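Local coordinates for protein D-alanyl-D-alanine carboxypeptidase (PDB 1XP4) that probably removes C-terminal D-alanine from peptidoglycan precursor peptides, acting as a serine carboxypeptidase of the peptidase S11 family in bacterial cell-wall synthesis, at residues K26-E30 against L270-I274; N106-I110 against T144-N148; G232-V236 against A262-T267; V297-K301 against D374-E378. One frame throughout, in Å; residues are numbered along the deposited sequence.

Interaction 1 (K26-E30 against L270-I274)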
loop_
_atom_site.group_PDB
_atom_site.type_symbol
_atom_site.label_atom_id
_atom_site.label_comp_id
_atom_site.label_asym_id
_atom_site.label_seq_id
_atom_site.Cartn_x
_atom_site.Cartn_y
_atom_site.Cartn_z
ATOM N N LYS A 26 -7.216 1.326 -9.489
ATOM C CA LYS A 26 -7.716 0.596 -10.640
ATOM C C LYS A 26 -6.953 -0.710 -10.781
ATOM O O LYS A 26 -5.730 -0.749 -10.652
ATOM C CB LYS A 26 -7.554 1.423 -11.912
ATOM C CG LYS A 26 -7.976 0.666 -13.145
ATOM C CD LYS A 26 -7.644 1.411 -14.426
ATOM C CE LYS A 26 -7.914 0.532 -15.653
ATOM N NZ LYS A 26 -9.356 0.111 -15.777
ATOM N N ILE A 27 -7.680 -1.785 -11.049
ATOM C CA ILE A 27 -7.063 -3.097 -11.197
ATOM C C ILE A 27 -6.494 -3.306 -12.603
ATOM O O ILE A 27 -7.199 -3.164 -13.602
ATOM C CB ILE A 27 -8.085 -4.205 -10.862
ATOM C CG1 ILE A 27 -8.528 -4.054 -9.402
ATOM C CG2 ILE A 27 -7.484 -5.571 -11.136
ATOM C CD1 ILE A 27 -9.676 -4.949 -8.994
ATOM N N LEU A 28 -5.211 -3.646 -12.671
ATOM C CA LEU A 28 -4.547 -3.854 -13.953
ATOM C C LEU A 28 -4.345 -5.334 -14.289
ATOM O O LEU A 28 -4.285 -5.718 -15.460
ATOM C CB LEU A 28 -3.198 -3.136 -13.945
ATOM C CG LEU A 28 -3.242 -1.650 -13.586
ATOM C CD1 LEU A 28 -1.826 -1.099 -13.545
ATOM C CD2 LEU A 28 -4.092 -0.897 -14.603
ATOM N N TYR A 29 -4.228 -6.160 -13.257
ATOM C CA TYR A 29 -4.036 -7.587 -13.435
ATOM C C TYR A 29 -4.475 -8.350 -12.198
ATOM O O TYR A 29 -4.309 -7.888 -11.067
ATOM C CB TYR A 29 -2.573 -7.919 -13.698
ATOM C CG TYR A 29 -2.355 -9.403 -13.859
ATOM C CD1 TYR A 29 -2.612 -10.028 -15.071
ATOM C CD2 TYR A 29 -1.988 -10.195 -12.778
ATOM C CE1 TYR A 29 -2.518 -11.403 -15.205
ATOM C CE2 TYR A 29 -1.894 -11.574 -12.903
ATOM C CZ TYR A 29 -2.161 -12.167 -14.120
ATOM O OH TYR A 29 -2.078 -13.526 -14.271
ATOM N N GLU A 30 -5.006 -9.544 -12.411
ATOM C CA GLU A 30 -5.461 -10.335 -11.291
ATOM C C GLU A 30 -5.476 -11.820 -11.615
ATOM O O GLU A 30 -5.602 -12.210 -12.776
ATOM C CB GLU A 30 -6.850 -9.833 -10.866
ATOM C CG GLU A 30 -7.969 -10.859 -10.829
ATOM C CD GLU A 30 -8.344 -11.399 -12.191
ATOM O OE1 GLU A 30 -8.549 -10.586 -13.117
ATOM O OE2 GLU A 30 -8.446 -12.638 -12.336
ATOM N N LEU A 270 5.436 -9.448 -14.038
ATOM C CA LEU A 270 4.135 -8.801 -13.985
ATOM C C LEU A 270 4.208 -7.355 -14.467
ATOM O O LEU A 270 3.273 -6.857 -15.091
ATOM C CB LEU A 270 3.585 -8.855 -12.550
ATOM C CG LEU A 270 2.302 -8.094 -12.178
ATOM C CD1 LEU A 270 1.210 -8.316 -13.206
ATOM C CD2 LEU A 270 1.840 -8.554 -10.806
HETATM N N MSE A 271 5.323 -6.686 -14.189
HETATM C CA MSE A 271 5.477 -5.294 -14.592
HETATM C C MSE A 271 5.757 -5.099 -16.073
HETATM O O MSE A 271 5.379 -4.071 -16.647
HETATM C CB MSE A 271 6.552 -4.617 -13.747
HETATM C CG MSE A 271 6.138 -4.451 -12.288
HETATM SE SE MSE A 271 4.819 -3.056 -11.932
HETATM C CE MSE A 271 4.017 -2.818 -13.648
ATOM N N ASP A 272 6.418 -6.074 -16.694
ATOM C CA ASP A 272 6.694 -5.989 -18.123
ATOM C C ASP A 272 5.345 -6.009 -18.828
ATOM O O ASP A 272 5.141 -5.324 -19.825
ATOM C CB ASP A 272 7.536 -7.176 -18.602
ATOM C CG ASP A 272 9.016 -7.016 -18.294
ATOM O OD1 ASP A 272 9.603 -5.991 -18.690
ATOM O OD2 ASP A 272 9.601 -7.926 -17.669
ATOM N N TYR A 273 4.423 -6.801 -18.298
ATOM C CA TYR A 273 3.089 -6.907 -18.869
ATOM C C TYR A 273 2.361 -5.582 -18.747
ATOM O O TYR A 273 1.884 -5.019 -19.738
ATOM C CB TYR A 273 2.285 -7.981 -18.138
ATOM C CG TYR A 273 0.802 -7.968 -18.453
ATOM C CD1 TYR A 273 0.334 -8.309 -19.720
ATOM C CD2 TYR A 273 -0.136 -7.615 -17.478
ATOM C CE1 TYR A 273 -1.023 -8.299 -20.007
ATOM C CE2 TYR A 273 -1.497 -7.603 -17.758
ATOM C CZ TYR A 273 -1.933 -7.945 -19.024
ATOM O OH TYR A 273 -3.279 -7.916 -19.316
ATOM N N ILE A 274 2.288 -5.089 -17.517
ATOM C CA ILE A 274 1.594 -3.840 -17.223
ATOM C C ILE A 274 2.071 -2.629 -18.012
ATOM O O ILE A 274 1.258 -1.822 -18.468
ATOM C CB ILE A 274 1.684 -3.529 -15.730
ATOM C CG1 ILE A 274 0.938 -4.613 -14.953
ATOM C CG2 ILE A 274 1.115 -2.152 -15.444
ATOM C CD1 ILE A 274 1.188 -4.586 -13.476
#

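Interaction 2 (N106-I110 against T144-N148)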
loop_
_atom_site.group_PDB
_atom_site.type_symbol
_atom_site.label_atom_id
_atom_site.label_comp_id
_atom_site.label_asym_id
_atom_site.label_seq_id
_atom_site.Cartn_x
_atom_site.Cartn_y
_atom_site.Cartn_z
ATOM N N ASN A 106 10.544 -9.813 13.728
ATOM C CA ASN A 106 9.278 -10.014 14.435
ATOM C C ASN A 106 9.233 -9.374 15.824
ATOM O O ASN A 106 8.190 -8.872 16.246
ATOM C CB ASN A 106 8.954 -11.508 14.534
ATOM C CG ASN A 106 8.746 -12.150 13.170
ATOM O OD1 ASN A 106 7.878 -11.730 12.404
ATOM N ND2 ASN A 106 9.543 -13.172 12.862
ATOM N N SER A 107 10.354 -9.390 16.537
ATOM C CA SER A 107 10.381 -8.777 17.855
ATOM C C SER A 107 10.234 -7.272 17.732
ATOM O O SER A 107 9.799 -6.607 18.667
ATOM C CB SER A 107 11.662 -9.133 18.586
ATOM O OG SER A 107 11.588 -10.481 19.021
ATOM N N ALA A 108 10.591 -6.735 16.573
ATOM C CA ALA A 108 10.426 -5.308 16.331
ATOM C C ALA A 108 8.912 -5.047 16.251
ATOM O O ALA A 108 8.389 -4.131 16.888
ATOM C CB ALA A 108 11.093 -4.915 15.020
ATOM N N ALA A 109 8.215 -5.872 15.474
ATOM C CA ALA A 109 6.772 -5.739 15.312
ATOM C C ALA A 109 6.049 -5.876 16.646
ATOM O O ALA A 109 5.288 -4.989 17.044
ATOM C CB ALA A 109 6.246 -6.792 14.334
ATOM N N ILE A 110 6.287 -6.990 17.329
ATOM C CA ILE A 110 5.648 -7.243 18.609
ATOM C C ILE A 110 5.891 -6.091 19.571
ATOM O O ILE A 110 4.948 -5.542 20.149
ATOM C CB ILE A 110 6.163 -8.549 19.242
ATOM C CG1 ILE A 110 5.863 -9.726 18.309
ATOM C CG2 ILE A 110 5.508 -8.767 20.594
ATOM C CD1 ILE A 110 6.369 -11.060 18.812
ATOM N N THR A 144 0.474 -10.009 15.055
ATOM C CA THR A 144 0.992 -8.829 14.387
ATOM C C THR A 144 2.199 -9.074 13.516
ATOM O O THR A 144 2.658 -8.161 12.843
ATOM C CB THR A 144 1.413 -7.780 15.405
ATOM O OG1 THR A 144 2.548 -8.265 16.134
ATOM C CG2 THR A 144 0.292 -7.511 16.374
ATOM N N THR A 145 2.720 -10.291 13.520
ATOM C CA THR A 145 3.922 -10.587 12.749
ATOM C C THR A 145 3.721 -11.299 11.425
ATOM O O THR A 145 4.307 -10.917 10.419
ATOM C CB THR A 145 4.910 -11.407 13.591
ATOM O OG1 THR A 145 4.296 -12.643 13.965
ATOM C CG2 THR A 145 5.283 -10.653 14.855
ATOM N N GLY A 146 2.898 -12.336 11.421
ATOM C CA GLY A 146 2.681 -13.075 10.194
ATOM C C GLY A 146 3.217 -14.479 10.373
ATOM O O GLY A 146 3.051 -15.335 9.506
ATOM N N LEU A 147 3.877 -14.715 11.502
ATOM C CA LEU A 147 4.409 -16.036 11.808
ATOM C C LEU A 147 3.228 -16.984 12.039
ATOM O O LEU A 147 2.070 -16.560 12.128
ATOM C CB LEU A 147 5.231 -16.008 13.098
ATOM C CG LEU A 147 6.443 -15.111 13.290
ATOM C CD1 LEU A 147 6.578 -14.790 14.776
ATOM C CD2 LEU A 147 7.679 -15.798 12.771
ATOM N N ASN A 148 3.534 -18.270 12.146
ATOM C CA ASN A 148 2.516 -19.258 12.424
ATOM C C ASN A 148 2.489 -19.336 13.949
ATOM O O ASN A 148 3.515 -19.124 14.597
ATOM C CB ASN A 148 2.917 -20.592 11.808
ATOM C CG ASN A 148 1.875 -21.661 12.010
ATOM O OD1 ASN A 148 1.838 -22.313 13.052
ATOM N ND2 ASN A 148 1.007 -21.843 11.018
#

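Interaction 3 (G232-V236 against A262-T267)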
loop_
_atom_site.group_PDB
_atom_site.type_symbol
_atom_site.label_atom_id
_atom_site.label_comp_id
_atom_site.label_asym_id
_atom_site.label_seq_id
_atom_site.Cartn_x
_atom_site.Cartn_y
_atom_site.Cartn_z
ATOM N N GLY A 232 4.003 -19.414 1.115
ATOM C CA GLY A 232 4.870 -19.492 -0.047
ATOM C C GLY A 232 5.717 -18.240 -0.210
ATOM O O GLY A 232 5.734 -17.369 0.662
ATOM N N GLU A 233 6.432 -18.149 -1.324
ATOM C CA GLU A 233 7.275 -16.990 -1.596
ATOM C C GLU A 233 6.373 -15.843 -2.041
ATOM O O GLU A 233 5.869 -15.821 -3.162
ATOM C CB GLU A 233 8.316 -17.351 -2.659
ATOM C CG GLU A 233 9.382 -18.305 -2.117
ATOM C CD GLU A 233 10.134 -19.061 -3.197
ATOM O OE1 GLU A 233 10.682 -18.418 -4.120
ATOM O OE2 GLU A 233 10.180 -20.310 -3.117
ATOM N N SER A 234 6.167 -14.892 -1.134
ATOM C CA SER A 234 5.288 -13.760 -1.393
ATOM C C SER A 234 5.971 -12.408 -1.259
ATOM O O SER A 234 6.919 -12.239 -0.487
ATOM C CB SER A 234 4.087 -13.826 -0.449
ATOM O OG SER A 234 3.413 -15.062 -0.602
ATOM N N PHE A 235 5.455 -11.439 -2.010
ATOM C CA PHE A 235 6.012 -10.103 -2.008
ATOM C C PHE A 235 5.058 -9.017 -2.494
ATOM O O PHE A 235 4.426 -9.144 -3.544
ATOM C CB PHE A 235 7.274 -10.094 -2.871
ATOM C CG PHE A 235 7.844 -8.731 -3.103
ATOM C CD1 PHE A 235 8.330 -7.977 -2.039
ATOM C CD2 PHE A 235 7.909 -8.207 -4.388
ATOM C CE1 PHE A 235 8.876 -6.715 -2.254
ATOM C CE2 PHE A 235 8.451 -6.952 -4.619
ATOM C CZ PHE A 235 8.938 -6.199 -3.547
ATOM N N VAL A 236 4.954 -7.950 -1.712
ATOM C CA VAL A 236 4.126 -6.824 -2.095
ATOM C C VAL A 236 5.155 -5.810 -2.550
ATOM O O VAL A 236 6.047 -5.448 -1.780
ATOM C CB VAL A 236 3.331 -6.218 -0.907
ATOM C CG1 VAL A 236 2.501 -5.044 -1.400
ATOM C CG2 VAL A 236 2.420 -7.258 -0.280
ATOM N N ALA A 262 12.552 -15.940 -7.306
ATOM C CA ALA A 262 11.377 -16.163 -8.138
ATOM C C ALA A 262 10.246 -15.135 -7.899
ATOM O O ALA A 262 9.616 -14.659 -8.851
ATOM C CB ALA A 262 10.859 -17.581 -7.912
ATOM N N ARG A 263 9.998 -14.796 -6.635
ATOM C CA ARG A 263 8.957 -13.833 -6.276
ATOM C C ARG A 263 9.192 -12.470 -6.928
ATOM O O ARG A 263 8.240 -11.770 -7.298
ATOM C CB ARG A 263 8.903 -13.654 -4.757
ATOM C CG ARG A 263 10.053 -12.835 -4.185
ATOM C CD ARG A 263 9.975 -12.800 -2.668
ATOM N NE ARG A 263 10.179 -14.130 -2.098
ATOM C CZ ARG A 263 10.022 -14.431 -0.813
ATOM N NH1 ARG A 263 9.652 -13.499 0.056
ATOM N NH2 ARG A 263 10.246 -15.670 -0.397
ATOM N N PHE A 264 10.459 -12.086 -7.050
ATOM C CA PHE A 264 10.791 -10.808 -7.665
ATOM C C PHE A 264 10.782 -10.961 -9.175
ATOM O O PHE A 264 10.322 -10.076 -9.895
ATOM C CB PHE A 264 12.155 -10.331 -7.171
ATOM C CG PHE A 264 12.234 -10.218 -5.685
ATOM C CD1 PHE A 264 11.316 -9.434 -4.990
ATOM C CD2 PHE A 264 13.192 -10.930 -4.970
ATOM C CE1 PHE A 264 11.347 -9.366 -3.601
ATOM C CE2 PHE A 264 13.233 -10.869 -3.577
ATOM C CZ PHE A 264 12.308 -10.087 -2.891
ATOM N N THR A 265 11.285 -12.098 -9.646
ATOM C CA THR A 265 11.315 -12.391 -11.074
ATOM C C THR A 265 9.876 -12.345 -11.571
ATOM O O THR A 265 9.580 -11.772 -12.622
ATOM C CB THR A 265 11.875 -13.800 -11.350
ATOM O OG1 THR A 265 13.165 -13.938 -10.742
ATOM C CG2 THR A 265 12.001 -14.032 -12.845
ATOM N N ALA A 266 8.989 -12.959 -10.791
ATOM C CA ALA A 266 7.571 -13.007 -11.103
ATOM C C ALA A 266 6.987 -11.604 -11.109
ATOM O O ALA A 266 6.150 -11.282 -11.946
ATOM C CB ALA A 266 6.851 -13.870 -10.080
ATOM N N THR A 267 7.429 -10.777 -10.163
ATOM C CA THR A 267 6.961 -9.395 -10.072
ATOM C C THR A 267 7.490 -8.625 -11.271
ATOM O O THR A 267 6.752 -7.897 -11.934
ATOM C CB THR A 267 7.463 -8.679 -8.791
ATOM O OG1 THR A 267 6.923 -9.320 -7.629
ATOM C CG2 THR A 267 7.025 -7.213 -8.803
HETATM O O HOH W 1 11.186 -15.888 -3.950
#

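Interaction 4 (V297-K301 against D374-E378)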
loop_
_atom_site.group_PDB
_atom_site.type_symbol
_atom_site.label_atom_id
_atom_site.label_comp_id
_atom_site.label_asym_id
_atom_site.label_seq_id
_atom_site.Cartn_x
_atom_site.Cartn_y
_atom_site.Cartn_z
ATOM N N VAL A 297 -22.194 30.359 -10.570
ATOM C CA VAL A 297 -22.107 31.289 -9.468
ATOM C C VAL A 297 -23.302 32.213 -9.623
ATOM O O VAL A 297 -23.752 32.517 -10.724
ATOM C CB VAL A 297 -20.755 32.057 -9.588
ATOM C CG1 VAL A 297 -20.613 33.144 -8.506
ATOM C CG2 VAL A 297 -19.596 31.067 -9.418
ATOM N N GLN A 298 -23.867 32.574 -8.479
ATOM C CA GLN A 298 -25.127 33.267 -8.517
ATOM C C GLN A 298 -24.950 34.550 -7.756
ATOM O O GLN A 298 -25.668 34.791 -6.803
ATOM C CB GLN A 298 -26.133 32.388 -7.747
ATOM C CG GLN A 298 -25.760 32.328 -6.259
ATOM C CD GLN A 298 -26.789 31.582 -5.442
ATOM O OE1 GLN A 298 -26.810 31.639 -4.220
ATOM N NE2 GLN A 298 -27.591 30.763 -6.154
ATOM N N ASP A 299 -23.915 35.368 -8.166
ATOM C CA ASP A 299 -23.645 36.759 -7.647
ATOM C C ASP A 299 -22.395 37.443 -8.272
ATOM O O ASP A 299 -21.380 37.593 -7.623
ATOM C CB ASP A 299 -23.347 36.851 -6.125
ATOM C CG ASP A 299 -24.328 36.186 -5.157
ATOM O OD1 ASP A 299 -23.935 35.161 -4.645
ATOM O OD2 ASP A 299 -25.183 36.870 -4.580
ATOM N N GLY A 300 -22.400 37.842 -9.561
ATOM C CA GLY A 300 -21.410 38.902 -9.895
ATOM C C GLY A 300 -21.145 38.979 -11.398
ATOM O O GLY A 300 -21.769 39.687 -12.172
ATOM N N LYS A 301 -20.116 38.254 -11.807
ATOM C CA LYS A 301 -20.308 37.656 -13.072
ATOM C C LYS A 301 -21.143 36.421 -12.879
ATOM O O LYS A 301 -21.251 35.859 -11.801
ATOM C CB LYS A 301 -18.962 37.268 -13.612
ATOM C CG LYS A 301 -18.650 38.216 -14.743
ATOM C CD LYS A 301 -17.216 38.060 -15.244
ATOM C CE LYS A 301 -16.580 39.417 -15.592
ATOM N NZ LYS A 301 -15.466 39.233 -16.526
ATOM N N ASP A 374 -10.484 29.586 -12.222
ATOM C CA ASP A 374 -9.298 30.357 -12.583
ATOM C C ASP A 374 -9.557 31.855 -12.718
ATOM O O ASP A 374 -9.032 32.512 -13.611
ATOM C CB ASP A 374 -8.669 29.779 -13.862
ATOM C CG ASP A 374 -9.262 30.348 -15.125
ATOM O OD1 ASP A 374 -10.478 30.628 -15.145
ATOM O OD2 ASP A 374 -8.502 30.501 -16.103
ATOM N N LYS A 375 -10.342 32.390 -11.788
ATOM C CA LYS A 375 -10.712 33.800 -11.778
ATOM C C LYS A 375 -11.569 34.008 -10.534
ATOM O O LYS A 375 -12.135 33.055 -10.006
ATOM C CB LYS A 375 -11.520 34.111 -13.045
ATOM C CG LYS A 375 -12.065 35.522 -13.211
ATOM C CD LYS A 375 -12.798 35.597 -14.549
ATOM C CE LYS A 375 -13.408 36.952 -14.842
ATOM N NZ LYS A 375 -13.724 37.083 -16.294
ATOM N N LYS A 376 -11.652 35.243 -10.056
ATOM C CA LYS A 376 -12.463 35.543 -8.882
ATOM C C LYS A 376 -13.777 36.157 -9.360
ATOM O O LYS A 376 -13.813 36.780 -10.419
ATOM C CB LYS A 376 -11.712 36.522 -7.974
ATOM C CG LYS A 376 -12.512 37.061 -6.791
ATOM C CD LYS A 376 -11.684 38.075 -6.015
ATOM C CE LYS A 376 -12.461 38.716 -4.873
ATOM N NZ LYS A 376 -11.605 39.667 -4.097
ATOM N N ILE A 377 -14.850 35.980 -8.593
ATOM C CA ILE A 377 -16.148 36.539 -8.974
ATOM C C ILE A 377 -16.703 37.505 -7.921
ATOM O O ILE A 377 -16.486 37.326 -6.722
ATOM C CB ILE A 377 -17.173 35.423 -9.229
ATOM C CG1 ILE A 377 -16.564 34.359 -10.148
ATOM C CG2 ILE A 377 -18.415 36.002 -9.880
ATOM C CD1 ILE A 377 -16.214 34.859 -11.535
ATOM N N GLU A 378 -17.435 38.516 -8.390
ATOM C CA GLU A 378 -18.018 39.570 -7.552
ATOM C C GLU A 378 -16.912 40.287 -6.775
ATOM O O GLU A 378 -16.952 40.289 -5.519
ATOM C CB GLU A 378 -19.057 39.026 -6.563
ATOM C CG GLU A 378 -19.733 40.149 -5.757
ATOM C CD GLU A 378 -20.398 39.669 -4.478
ATOM O OE1 GLU A 378 -19.755 38.925 -3.707
ATOM O OE2 GLU A 378 -21.561 40.051 -4.232
#

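Interaction 1 (K26-E30 against L270-I274)
Tyr29 and Tyr273 turn their rings steeply against each other, with planes at 77° and centroids 5.8 Å apart, and Tyr29 CD1 meets Tyr273 CE2 at 3.8 Å. Next to this pair a methyl of Leu270, CD1, comes slantwise against the same Tyr29, lying 3.7 Å from Tyr29 CD2 and about as near to its CB and CG. The third apolar meeting is nearly perpendicular: Leu28 CD1 touches Ile274 CG2 at 3.7 Å. Leu28 and Tyr29 are successive residues of a strand, yet both direct their side chains to the helix. A classic beta bulge opposite Ala19 of strand 17-21 explains this, since it puts two residues where regular pairing would have one. The bulge lies on strand 26-31, an outer strand of the five-stranded antiparallel sheet, whose face is packed by helix 262-277. With CG anti to its backbone N (chi1 179°), Tyr29 extends between Leu270 and Tyr273. Tyr273 also presents its ring edge to the carbonyl of Leu28, with CE2 4.1 Å from Leu28 O. Phe10, near the start of the modelled chain, stacks on Tyr273 and meets Tyr29 edge-to-face.

Interaction 2 (N106-I110 against T144-N148)
Thr145 fills the close-packed side of the contact with its methyl group. Its CG2 lies 3.6 Å from Ile110 CG1 and 4.0 Å from Ala109 CB, and it also reaches the CB of Asn106, so that three residues of the first helical turn and a half gather round one methyl. The hydroxyl on the other branch, OG1, accepts the backbone N-H of Leu147 at 3.2 Å in a nearly straight bond (168°), an ST turn, after which the side chain of Leu147 again points toward the helix. Leu147 meets Asn106 from the opposite direction, its CD2 nearest the amide nitrogen, 3.2 Å from Asn106 ND2, with CG and CD1 also near the amide carbon; this partly exposed residue makes the more open end of the contact. The amide oxygen of Asn106 has its own partner, Lys44 NZ, which the carbonyl of Thr145 also accepts from. Lys44 is the predicted proton acceptor, and Asn106, two residues beyond Ser104, fits the SxN motif of penicillin-binding proteins. At the far end Thr144 OG1, bound to Glu120, passes 4.1 Å from Ile110 CA. Helix 106-117 is bordered here by helix 93-103 at Ala108 and helix 70-74 beside Ile110, while Thr144 leans on helix 120-133.

Interaction 3 (G232-V236 against A262-T267)
The ring of Phe235 has Phe264 CE1 3.5 Å above the middle of one face and Thr267 OG1 at its edge, in plane. The two rings stand at 76° with centroids 4.8 Å apart, a T-shaped pair in which Phe264 supplies the edge. Phe264 in turn carries Arg263 CG over one of its own faces. The guanidinium of Arg263 lies flat over the backbone, Ser234 N being 3.9 Å above its plane and Glu233 C nearly as close, while a water sits in plane at its edge. That water accepts from Arg263 NE at 2.7 Å and from Arg263 N, and donates to Glu233 OE1 at 2.6 Å, tying the start of the helix to the corner just before strand 234-241, where the charged groups themselves do not touch. A bend at chi3 (65°) folds the arginine back along the strand. Arg263 NH2 is held by Thr227, and Glu233 OE2 by His255. Thr267 OG1 donates to Arg263 O at 2.8 Å, which steadies the hydroxyl at the Phe235 edge. Here helix 262-277 packs on the antiparallel sheet of the fold shared by penicillin-binding proteins and serine beta-lactamases, next to strand 220-228, which carries Lys224, a predicted substrate-binding residue of a K(T/S)G-type motif.

Interaction 4 (V297-K301 against D374-E378)
Ile377 CG2 gathers the apolar part of the contact. This methyl, anti to the backbone N of its residue, meets Val297 CG1 at 3.9 Å, where the two branched side chains slant past each other, and Lys301 CB at 4.0 Å. It also lies 4.2 Å from Gly300 CA, so the isoleucine fits into the bend that 297-301 makes round it. Val297 and Ile377 are the buried members of an otherwise outlying pairing, and Val297 also leans on Ile336.

Backbone proximity is greatest at Gly300 and Glu378, whose CA atoms are 4.2 Å apart; with no side chain on Gly300, the chain end can run close beside it. The chain of Glu378 then extends past the carbonyl of Asp299.

The charged groups that approach one another are paired by like sign. Lys301 and Lys375 cross at about a right angle and bring their amino groups together; two donors so close would repel, and at this resolution the modelled positions of these exposed chain ends are doubtful. Both residues also touch crystal neighbours. The carboxylates keep farther apart, with Asp299 OD2 4.8 Å from Glu378 OE2, and Asp299 OD1 accepts from the backbone N of Ala338.

The two loops meet at the far tip of the beta-rich C-terminal domain of the PBP5 type and include the last modelled residue, Glu378. In relatives such as PBP5 this end of the protein leads to the membrane-attaching helix.

How the interactions relate
Interactions 1 and 3 share helix 262-277 and the five-stranded antiparallel sheet, one farther along the helix than the other, with centres 14 Å apart; their helix segments adjoin in sequence. Interaction 2 lies among the helices, its centre 20 Å from that of interaction 3 and its nearest atoms about 9 Å away. Both lie near the predicted catalytic groups: the side chain of Asn106 is about 4 Å from that of Ser41, the predicted nucleophile, and the side chain of Arg263 about 8 Å from it. Interaction 4 is remote, its centre 45 Å from that of interaction 1 and 57 Å from that of interaction 2, in the C-terminal domain.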